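Local coordinates for methyl-coenzyme M reductase subunit beta (Methanosarcina barkeri, PDB 1E6Y), which serves as the beta subunit of methyl-coenzyme M reductase, which forms methane and the coenzyme M-coenzyme B heterodisulfide in the last step of methanogenesis, at residues G218-M222 with G223-G227; F229-H232 with Q233-L237; L237-G241 with L242-N246; I265-V268 with V269-A272; R380-R383 with G384-I387. All coordinates share one frame; numbering follows the deposited sequence.

Contact 1. Residues G218-M222 with G223-G227; sequences GIFEM and GGAVG
The methyl group of Ala225 sits squarely over one face of the Phe220 ring, with CB 3.5 Å from the ring centroid and only 13° off the ring normal, a CH-pi contact. All six ring carbons lie at similar distances from this one carbon, the nearest being CE1. The Phe220 CA-CB bond leads away from residues 223-227; chi1 of -90° and the turn of the ring about CB-CG carry the aromatic face back over the alanine. On another flank of the helix end, Ile219 sends CG2 alongside the peptide of Gly224, 3.7 Å from Gly224 O.

These side chains are placed by a Schellman motif. Gly224 N donates to Ile219 O at 2.9 Å, while Gly223 N donates to Phe220 O at 3.1 Å. Gly223 takes a positive phi of 74°, a conformation that favours glycine and lets the chain turn off the helix. A water extends the cap: it donates to Phe220 O and accepts from Ala225 N, so Phe220 O receives two bonds.

From the last turn of the helix, the Glu221 carboxylate accepts from the backbone N atoms of Ala121 and Asp122 of the second beta subunit. The motif ends helix 204-221 and begins the short link to helix 228-241, whose Glu230 and Leu234 pack on Phe220 and whose Gln233 touches both Ile219 and Ala225.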
# COMPACT_ATOMS: atom_id res chain seq x y z
N GLY E 218 8.03 -19.59 12.32
CA GLY E 218 7.87 -18.80 11.12
C GLY E 218 8.55 -19.43 9.91
O GLY E 218 7.92 -19.61 8.87
N ILE E 219 9.82 -19.82 10.06
CA ILE E 219 10.56 -20.48 8.98
C ILE E 219 9.83 -21.73 8.50
O ILE E 219 9.71 -21.96 7.30
CB ILE E 219 11.99 -20.86 9.42
CG1 ILE E 219 12.75 -19.62 9.90
CG2 ILE E 219 12.74 -21.53 8.27
CD1 ILE E 219 12.85 -18.51 8.86
N PHE E 220 9.24 -22.48 9.43
CA PHE E 220 8.46 -23.65 9.08
C PHE E 220 7.20 -23.28 8.29
O PHE E 220 6.88 -23.92 7.29
CB PHE E 220 8.08 -24.44 10.34
CG PHE E 220 9.09 -25.48 10.73
CD1 PHE E 220 10.35 -25.11 11.19
CD2 PHE E 220 8.80 -26.84 10.60
CE1 PHE E 220 11.30 -26.07 11.53
CE2 PHE E 220 9.74 -27.81 10.94
CZ PHE E 220 10.99 -27.43 11.41
N GLU E 221 6.52 -22.23 8.71
CA GLU E 221 5.31 -21.79 8.01
C GLU E 221 5.64 -21.15 6.66
O GLU E 221 4.82 -21.17 5.74
CB GLU E 221 4.50 -20.82 8.88
CG GLU E 221 3.06 -20.65 8.40
CD GLU E 221 2.19 -19.82 9.32
OE1 GLU E 221 2.71 -19.24 10.30
OE2 GLU E 221 0.97 -19.76 9.07
N MET E 222 6.87 -20.65 6.52
CA MET E 222 7.38 -20.12 5.26
C MET E 222 7.73 -21.23 4.26
O MET E 222 8.06 -20.95 3.11
CB MET E 222 8.64 -19.28 5.50
CG MET E 222 8.41 -17.93 6.15
SD MET E 222 9.93 -17.27 6.83
CE MET E 222 11.01 -17.29 5.38
N GLY E 223 7.72 -22.47 4.73
CA GLY E 223 8.15 -23.58 3.89
C GLY E 223 9.65 -23.61 3.73
O GLY E 223 10.16 -24.14 2.73
N GLY E 224 10.37 -23.04 4.69
CA GLY E 224 11.82 -22.98 4.64
C GLY E 224 12.49 -24.08 5.44
O GLY E 224 13.70 -24.04 5.66
N ALA E 225 11.70 -25.06 5.88
CA ALA E 225 12.23 -26.21 6.60
C ALA E 225 11.67 -27.49 6.01
O ALA E 225 11.21 -28.38 6.73
CB ALA E 225 11.89 -26.10 8.08
N VAL E 226 11.70 -27.57 4.69
CA VAL E 226 11.19 -28.73 3.96
C VAL E 226 12.35 -29.60 3.48
O VAL E 226 13.41 -29.08 3.11
CB VAL E 226 10.32 -28.29 2.76
CG1 VAL E 226 9.91 -29.49 1.92
CG2 VAL E 226 9.09 -27.54 3.25
N GLY E 227 12.16 -30.92 3.54
CA GLY E 227 13.19 -31.83 3.09
C GLY E 227 14.44 -31.74 3.95
O GLY E 227 14.34 -31.68 5.18
O HOH W 1 8.67 -25.80 6.33

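Contact 2. Residues F229-H232 with Q233-L237; sequences FERH and QLLGL
Gln233 turns its amide back against His232, the residue just before it in helix 228-241. Its CB lies 3.6 Å from Phe229 O, and CG comes closer to the same carbonyl oxygen, at 3.3 Å. A bend at chi2 (-51°) then folds the chain so that OE1 accepts from His232 ND1 at 2.9 Å, with the oxygen only 3° out of the imidazole plane. The ring and amide planes are 26° apart, and this bond fixes which end of the amide faces the histidine. NE2 is held by Gln216 OE1 and Arg383 O, while His232 NE2 bonds to Tyr346 OH, so both polar groups are gripped at each end.

On other flanks, Leu235 CD1 lies over the centre of one face of the Arg231 guanidinium, 3.7 Å from CZ, and Leu234 CD1 runs beside Glu230 CG at 3.7 Å. The charged tips reach further: Arg231 forms salt bridges to Asp2 and Asp295, and Glu230 to Arg27.

Backbone bonds from i+4 to i hold this part of the helix, the one from Gly236 N to His232 O being weak. Leu234 and Gln233 face helix 204-221, while Arg231, His232 and Leu235 pack against Pro297 at the start of helix 296-318.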
# COMPACT_ATOMS: atom_id res chain seq x y z
N PHE E 229 16.13 -29.26 4.58
CA PHE E 229 16.15 -28.00 5.31
C PHE E 229 15.48 -28.11 6.68
O PHE E 229 15.71 -27.27 7.55
CB PHE E 229 15.51 -26.89 4.48
CG PHE E 229 16.29 -26.55 3.24
CD1 PHE E 229 15.99 -27.16 2.03
CD2 PHE E 229 17.39 -25.70 3.31
CE1 PHE E 229 16.78 -26.93 0.90
CE2 PHE E 229 18.19 -25.46 2.19
CZ PHE E 229 17.88 -26.08 0.98
N GLU E 230 14.72 -29.18 6.90
CA GLU E 230 14.15 -29.40 8.23
C GLU E 230 15.24 -29.73 9.25
O GLU E 230 15.32 -29.07 10.29
CB GLU E 230 13.10 -30.51 8.23
CG GLU E 230 12.50 -30.72 9.62
CD GLU E 230 11.29 -31.63 9.66
OE1 GLU E 230 11.27 -32.65 8.95
OE2 GLU E 230 10.38 -31.35 10.47
N ARG E 231 16.09 -30.71 8.95
CA ARG E 231 17.23 -30.99 9.84
C ARG E 231 18.06 -29.72 10.05
O ARG E 231 18.47 -29.39 11.15
CB ARG E 231 18.11 -32.10 9.26
CG ARG E 231 19.41 -32.34 10.03
CD ARG E 231 20.29 -33.41 9.36
NE ARG E 231 21.38 -33.71 10.29
CZ ARG E 231 22.66 -33.36 10.18
NH1 ARG E 231 23.50 -33.70 11.16
NH2 ARG E 231 23.12 -32.69 9.13
N HIS E 232 18.29 -29.00 8.96
CA HIS E 232 19.08 -27.76 8.99
C HIS E 232 18.56 -26.75 10.01
O HIS E 232 19.32 -26.26 10.86
CB HIS E 232 19.10 -27.13 7.60
CG HIS E 232 20.07 -25.99 7.47
ND1 HIS E 232 19.72 -24.68 7.71
CD2 HIS E 232 21.38 -25.97 7.11
CE1 HIS E 232 20.77 -23.90 7.50
NE2 HIS E 232 21.78 -24.66 7.13
N GLN E 233 17.26 -26.48 9.98
CA GLN E 233 16.66 -25.50 10.88
C GLN E 233 16.54 -26.00 12.31
O GLN E 233 16.73 -25.24 13.26
CB GLN E 233 15.29 -25.06 10.35
CG GLN E 233 15.35 -24.31 9.02
CD GLN E 233 16.34 -23.16 9.05
OE1 GLN E 233 17.37 -23.20 8.38
NE2 GLN E 233 16.04 -22.14 9.84
N LEU E 234 16.30 -27.30 12.47
CA LEU E 234 16.11 -27.89 13.79
C LEU E 234 17.41 -28.04 14.57
O LEU E 234 17.41 -27.94 15.79
CB LEU E 234 15.40 -29.24 13.67
CG LEU E 234 13.93 -29.16 13.25
CD1 LEU E 234 13.34 -30.55 13.17
CD2 LEU E 234 13.17 -28.30 14.25
N LEU E 235 18.53 -28.23 13.87
CA LEU E 235 19.84 -28.15 14.50
C LEU E 235 20.09 -26.74 15.03
O LEU E 235 20.57 -26.56 16.15
CB LEU E 235 20.94 -28.55 13.52
CG LEU E 235 21.08 -30.05 13.24
CD1 LEU E 235 22.00 -30.27 12.05
CD2 LEU E 235 21.62 -30.77 14.47
N GLY E 236 19.69 -25.74 14.25
CA GLY E 236 19.77 -24.36 14.71
C GLY E 236 18.90 -24.09 15.92
O GLY E 236 19.37 -23.55 16.92
N LEU E 237 17.64 -24.50 15.86
CA LEU E 237 16.72 -24.37 16.98
C LEU E 237 17.26 -25.05 18.24
O LEU E 237 17.28 -24.45 19.32
CB LEU E 237 15.34 -24.95 16.63
CG LEU E 237 14.30 -25.00 17.75
CD1 LEU E 237 13.96 -23.59 18.23
CD2 LEU E 237 13.05 -25.69 17.24

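Contact 3. Residues L237-G241 with L242-N246; sequences LAYQG and LNANN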
# COMPACT_ATOMS: atom_id res chain seq x y z
N LEU E 237 17.64 -24.50 15.86
CA LEU E 237 16.72 -24.37 16.98
C LEU E 237 17.26 -25.05 18.24
O LEU E 237 17.28 -24.45 19.32
CB LEU E 237 15.34 -24.95 16.63
CG LEU E 237 14.30 -25.00 17.75
CD1 LEU E 237 13.96 -23.59 18.23
CD2 LEU E 237 13.05 -25.69 17.24
N ALA E 238 17.69 -26.30 18.10
CA ALA E 238 18.18 -27.07 19.24
C ALA E 238 19.41 -26.43 19.89
O ALA E 238 19.43 -26.21 21.10
CB ALA E 238 18.50 -28.50 18.81
N TYR E 239 20.40 -26.10 19.07
CA TYR E 239 21.67 -25.61 19.57
C TYR E 239 21.66 -24.13 19.96
O TYR E 239 22.03 -23.77 21.08
CB TYR E 239 22.78 -25.88 18.54
CG TYR E 239 23.26 -27.31 18.57
CD1 TYR E 239 22.69 -28.27 17.73
CD2 TYR E 239 24.25 -27.71 19.46
CE1 TYR E 239 23.09 -29.61 17.80
CE2 TYR E 239 24.66 -29.04 19.53
CZ TYR E 239 24.08 -29.98 18.70
OH TYR E 239 24.47 -31.30 18.78
N GLN E 240 21.22 -23.27 19.04
CA GLN E 240 21.15 -21.84 19.34
C GLN E 240 19.98 -21.50 20.27
O GLN E 240 20.15 -20.75 21.23
CB GLN E 240 21.03 -21.01 18.06
CG GLN E 240 21.18 -19.51 18.29
CD GLN E 240 20.84 -18.70 17.05
OE1 GLN E 240 19.75 -18.82 16.49
NE2 GLN E 240 21.77 -17.85 16.64
N GLY E 241 18.82 -22.07 19.98
CA GLY E 241 17.62 -21.70 20.71
C GLY E 241 17.45 -22.36 22.06
O GLY E 241 17.02 -21.73 23.03
N LEU E 242 17.78 -23.65 22.14
CA LEU E 242 17.42 -24.45 23.30
C LEU E 242 18.63 -25.00 24.06
O LEU E 242 18.51 -25.96 24.83
CB LEU E 242 16.50 -25.60 22.87
CG LEU E 242 15.20 -25.16 22.17
CD1 LEU E 242 14.39 -26.39 21.77
CD2 LEU E 242 14.39 -24.26 23.11
N ASN E 243 19.79 -24.37 23.85
CA ASN E 243 21.01 -24.66 24.61
C ASN E 243 21.35 -26.15 24.59
O ASN E 243 21.66 -26.75 25.63
CB ASN E 243 20.85 -24.16 26.06
CG ASN E 243 22.14 -24.24 26.86
OD1 ASN E 243 23.24 -24.18 26.31
ND2 ASN E 243 22.01 -24.36 28.18
N ALA E 244 21.30 -26.75 23.40
CA ALA E 244 21.59 -28.17 23.23
C ALA E 244 23.00 -28.51 23.70
O ALA E 244 23.96 -27.77 23.41
CB ALA E 244 21.42 -28.57 21.77
N ASN E 245 23.10 -29.56 24.50
CA ASN E 245 24.38 -30.06 25.02
C ASN E 245 25.13 -29.04 25.87
O ASN E 245 26.32 -29.21 26.14
CB ASN E 245 25.27 -30.56 23.88
CG ASN E 245 24.65 -31.73 23.13
OD1 ASN E 245 23.74 -32.39 23.63
ND2 ASN E 245 25.12 -31.96 21.92
N ASN E 246 24.40 -28.03 26.35
CA ASN E 246 24.96 -26.96 27.18
C ASN E 246 26.07 -26.19 26.47
O ASN E 246 26.84 -25.47 27.10
CB ASN E 246 25.50 -27.53 28.50
CG ASN E 246 25.14 -26.68 29.70
OD1 ASN E 246 24.17 -25.91 29.66
ND2 ASN E 246 25.90 -26.82 30.78
O HOH W 2 23.87 -24.99 22.78
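Ala238 O gathers the chain as it leaves helix 228-241. Ala244 N donates to it at 3.0 Å, a six-residue reach, and Leu242 N adds a weak bond to the same oxygen. Leu242 N also makes a weak bond to Leu237 O, in keeping with the wider, pi-type last turn at 237-241. Beyond this, the chain makes a type II beta turn from Asn243 to Asn246, closed by Asn246 N on Asn243 O.

Apolar contacts centre on the Ala244 methyl. It lies over one face of the Tyr239 ring, offset toward the rim, with CB 3.9 Å from the ring centroid, a CH-pi contact. The same carbon is 4.2 Å from Ala238 CB. With Tyr239 CG anti to the carbonyl carbon (chi1 -79°), the ring is brought over the returning chain. On another side of the helix end, Leu242 CD1 is 4.3 Å from Leu237 CG.

Among polar side chains, Asn243 ND2 donates to Asn246 OD1 at 3.0 Å, in the plane of the accepting carbonyl. The Asn245 amide stands almost perpendicular to the Tyr239 ring, with ND2 3.3 Å from Tyr239 OH but badly angled for a hydrogen bond; its OD1 instead accepts from Asp5 N. A water donates to both Tyr239 O and Ala244 O.

Where the i+4 bond is weak, at Ala238 O, Ala244 N makes up for it, and the water serves Tyr239 O; this helix end thus relies on backbone and water for its polar atoms, while the tyrosine face covers the Ala244 methyl.

Contact 4. Residues I265-V268 with V269-A272; sequences IESV and VRRA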
# COMPACT_ATOMS: atom_id res chain seq x y z
N ILE E 265 35.13 -16.97 19.35
CA ILE E 265 35.49 -17.65 18.11
C ILE E 265 36.49 -18.78 18.37
O ILE E 265 36.34 -19.88 17.84
CB ILE E 265 36.07 -16.65 17.08
CG1 ILE E 265 34.92 -15.82 16.49
CG2 ILE E 265 36.79 -17.38 15.95
CD1 ILE E 265 35.33 -14.51 15.90
N GLU E 266 37.43 -18.55 19.28
CA GLU E 266 38.38 -19.59 19.68
C GLU E 266 37.66 -20.79 20.30
O GLU E 266 37.92 -21.93 19.93
CB GLU E 266 39.39 -19.02 20.68
CG GLU E 266 40.58 -19.93 20.94
CD GLU E 266 41.49 -19.40 22.05
OE1 GLU E 266 41.43 -18.19 22.36
OE2 GLU E 266 42.26 -20.21 22.61
N SER E 267 36.69 -20.50 21.17
CA SER E 267 35.85 -21.53 21.78
C SER E 267 35.08 -22.32 20.73
O SER E 267 35.01 -23.55 20.80
CB SER E 267 34.86 -20.89 22.75
OG SER E 267 35.53 -20.34 23.87
N VAL E 268 34.48 -21.61 19.78
CA VAL E 268 33.63 -22.23 18.76
C VAL E 268 34.45 -23.13 17.84
O VAL E 268 34.06 -24.27 17.58
CB VAL E 268 32.88 -21.16 17.92
CG1 VAL E 268 32.21 -21.80 16.71
CG2 VAL E 268 31.84 -20.47 18.79
N VAL E 269 35.61 -22.65 17.40
CA VAL E 269 36.45 -23.42 16.49
C VAL E 269 37.07 -24.63 17.20
O VAL E 269 37.03 -25.74 16.67
CB VAL E 269 37.56 -22.55 15.87
CG1 VAL E 269 38.38 -23.36 14.88
CG2 VAL E 269 36.95 -21.35 15.16
N ARG E 270 37.55 -24.43 18.43
CA ARG E 270 38.15 -25.50 19.21
C ARG E 270 37.16 -26.64 19.40
O ARG E 270 37.42 -27.79 19.05
CB ARG E 270 38.59 -25.00 20.59
CG ARG E 270 39.24 -26.09 21.44
CD ARG E 270 39.50 -25.67 22.86
NE ARG E 270 38.34 -25.48 23.72
CZ ARG E 270 37.92 -24.31 24.19
NH1 ARG E 270 38.58 -23.21 23.88
NH2 ARG E 270 36.85 -24.24 24.98
N ARG E 271 35.96 -26.27 19.87
CA ARG E 271 34.91 -27.28 20.07
C ARG E 271 34.43 -27.97 18.83
O ARG E 271 34.15 -29.18 18.81
CB ARG E 271 33.74 -26.62 20.82
CG ARG E 271 34.15 -26.27 22.26
CD ARG E 271 33.16 -25.31 22.86
NE ARG E 271 33.37 -24.87 24.22
CZ ARG E 271 33.11 -25.53 25.34
NH1 ARG E 271 33.32 -25.01 26.54
NH2 ARG E 271 32.64 -26.77 25.25
N ALA E 272 34.36 -27.23 17.73
CA ALA E 272 33.96 -27.81 16.44
C ALA E 272 34.99 -28.83 15.95
O ALA E 272 34.62 -29.85 15.37
CB ALA E 272 33.77 -26.71 15.40
O HOH W 3 41.60 -23.07 23.02
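Residues 265-272 form regular alpha helix, with four successive i to i+4 bonds from Val269 N to Ile265 O through Ala272 N to Val268 O, all 2.9 to 3.0 Å long. On the apolar flank, Val269 CG2 lies 4.1 Å from Ile265 CG2 and only 3.1 Å from Ile265 O, because its place beside the backbone N directs this branch back along the helix.

The polar flank is organised around two arginines. Arg270 leaves the helix with CG anti to its own N and bends at chi3 (69°), which swings the guanidinium back over the preceding turn until NH1 is 3.8 Å from Ser267 CA. Glu266 OE2 and Arg270 NH1 stay 4.9 Å apart, and a water joins them, donating to the carboxylate and accepting from NH1. Arg271 instead runs extended from CG to NE, its methylenes passing along Ser267 O, with CG 3.2 Å from that oxygen.

Glu254, on helix 247-255, collects this flank: it forms salt bridges with both Arg270 NH2 and Arg271 NH1 and a hydrogen bond with Ser267 OG, and these partners probably stabilise the negative charge of Glu254. Tyr2 of the gamma subunit covers Glu266, Val269 and Arg270. The arrangement is that of a two-faced helix, helix 261-274, whose Ile265 and Val268 pack on Phe331 of helix 323-339 while its polar flank is tied to Glu254 of helix 247-255.

Contact 5. Residues R380-R383 with G384-I387; sequences RHSR and GFAI
An inverse gamma turn centred on Arg383 reverses the chain in the loop between helices 348-358 and 387-395. It is closed by a weak bond from Gly384 N to Ser382 O, 2.8 Å long. Gly384 follows with phi 90°, a positive phi that suits glycine.

After the turn, Phe385 brings its ring under the carbonyl of Arg383. Arg383 O stands 3.5 Å above the ring plane over its centre, and CE1 is the nearest ring carbon at 3.6 Å. This oxygen also accepts from Gln233 NE2 and Gln216 NE2, side chains of two different helices, so two N-H donors grip it while the aromatic face lies beneath it.

Ser382 points its CB toward the returning chain. OG, set anti to the backbone N (chi1 178°), lies 3.5 Å from Phe385 CB, and Ser382 CB is 4.1 Å from Ala386 CB. The hydroxyl is hydrogen-bonded to Asp345 OD2, and OD1 of that aspartate forms a salt bridge with Arg383 NE; one carboxylate therefore ties together two successive side chains at the turn. A bend at chi3 (-74°) carries the Arg383 guanidinium away from residues 384-387, toward Phe229 and His232 of helix 228-241.

Ser382 O is held from outside as well, by Arg189 NH1. This is an inverse gamma turn followed by a positive-phi glycine, in the loop leading to helix 387-395, its carbonyls Ser382 O and Arg383 O being taken up by side chains of the surrounding fold.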
# COMPACT_ATOMS: atom_id res chain seq x y z
N ARG E 380 14.79 -9.49 8.54
CA ARG E 380 14.11 -10.69 8.11
C ARG E 380 15.03 -11.71 7.45
O ARG E 380 14.64 -12.86 7.22
CB ARG E 380 12.99 -10.36 7.11
CG ARG E 380 13.45 -9.62 5.85
CD ARG E 380 12.23 -9.44 4.94
NE ARG E 380 11.84 -10.67 4.28
CZ ARG E 380 10.94 -10.77 3.32
NH1 ARG E 380 10.66 -11.92 2.74
NH2 ARG E 380 10.28 -9.68 2.89
N HIS E 381 16.21 -11.29 7.03
CA HIS E 381 16.93 -12.01 5.98
C HIS E 381 17.48 -13.37 6.39
O HIS E 381 17.35 -14.34 5.64
CB HIS E 381 18.04 -11.13 5.43
CG HIS E 381 17.58 -9.75 5.09
ND1 HIS E 381 16.81 -9.49 3.97
CD2 HIS E 381 17.61 -8.60 5.79
CE1 HIS E 381 16.39 -8.24 4.01
NE2 HIS E 381 16.86 -7.68 5.11
N SER E 382 18.05 -13.45 7.59
CA SER E 382 18.52 -14.72 8.12
C SER E 382 17.35 -15.61 8.50
O SER E 382 16.30 -15.13 8.93
CB SER E 382 19.43 -14.49 9.33
OG SER E 382 19.85 -15.73 9.88
N ARG E 383 17.53 -16.92 8.33
CA ARG E 383 16.47 -17.89 8.63
C ARG E 383 16.32 -18.18 10.11
O ARG E 383 16.43 -19.33 10.58
CB ARG E 383 16.72 -19.14 7.79
CG ARG E 383 16.61 -18.89 6.29
CD ARG E 383 16.91 -20.15 5.51
NE ARG E 383 18.37 -20.40 5.56
CZ ARG E 383 18.87 -21.43 4.89
NH1 ARG E 383 20.21 -21.56 4.98
NH2 ARG E 383 18.18 -22.31 4.19
N GLY E 384 16.05 -17.11 10.86
CA GLY E 384 15.72 -17.25 12.27
C GLY E 384 16.91 -17.20 13.22
O GLY E 384 16.73 -17.30 14.43
N PHE E 385 18.11 -17.00 12.68
CA PHE E 385 19.33 -17.11 13.49
C PHE E 385 19.83 -15.77 14.04
O PHE E 385 20.79 -15.74 14.82
CB PHE E 385 20.44 -17.80 12.69
CG PHE E 385 20.07 -19.16 12.17
CD1 PHE E 385 20.14 -19.44 10.81
CD2 PHE E 385 19.59 -20.14 13.04
CE1 PHE E 385 19.75 -20.69 10.32
CE2 PHE E 385 19.20 -21.39 12.55
CZ PHE E 385 19.28 -21.66 11.19
N ALA E 386 19.17 -14.68 13.66
CA ALA E 386 19.62 -13.34 14.04
C ALA E 386 18.77 -12.74 15.17
O ALA E 386 19.31 -12.27 16.17
CB ALA E 386 19.61 -12.42 12.82
N ILE E 387 17.46 -12.77 15.00
CA ILE E 387 16.54 -12.12 15.93
C ILE E 387 16.58 -12.65 17.37
O ILE E 387 16.46 -11.87 18.32
CB ILE E 387 15.09 -12.16 15.38
CG1 ILE E 387 14.97 -11.18 14.21
CG2 ILE E 387 14.07 -11.81 16.46
CD1 ILE E 387 15.23 -9.73 14.59

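How the contacts relate
Contacts 1, 2 and 3 follow one another along the chain: contact 1 ends helix 204-221, contact 2 lies within helix 228-241, and contact 3, sharing Leu237 with it, ends that helix. Contact 4 comes next, on helix 261-274, and contact 5 last. Centres of contacts 1 and 2 are about 10 Å apart, those of contacts 2 and 3 about 11 Å. Although distant in sequence, contact 5 touches all three: Ile219 packs on Arg383, while Gln233 and Gln240 probably donate to Arg383 O and Phe385 O. Contact 4 stands apart, about 16 Å from contact 3 between centres. The loop at 380-387 is thereby joined to two consecutive helices of the C-terminal domain.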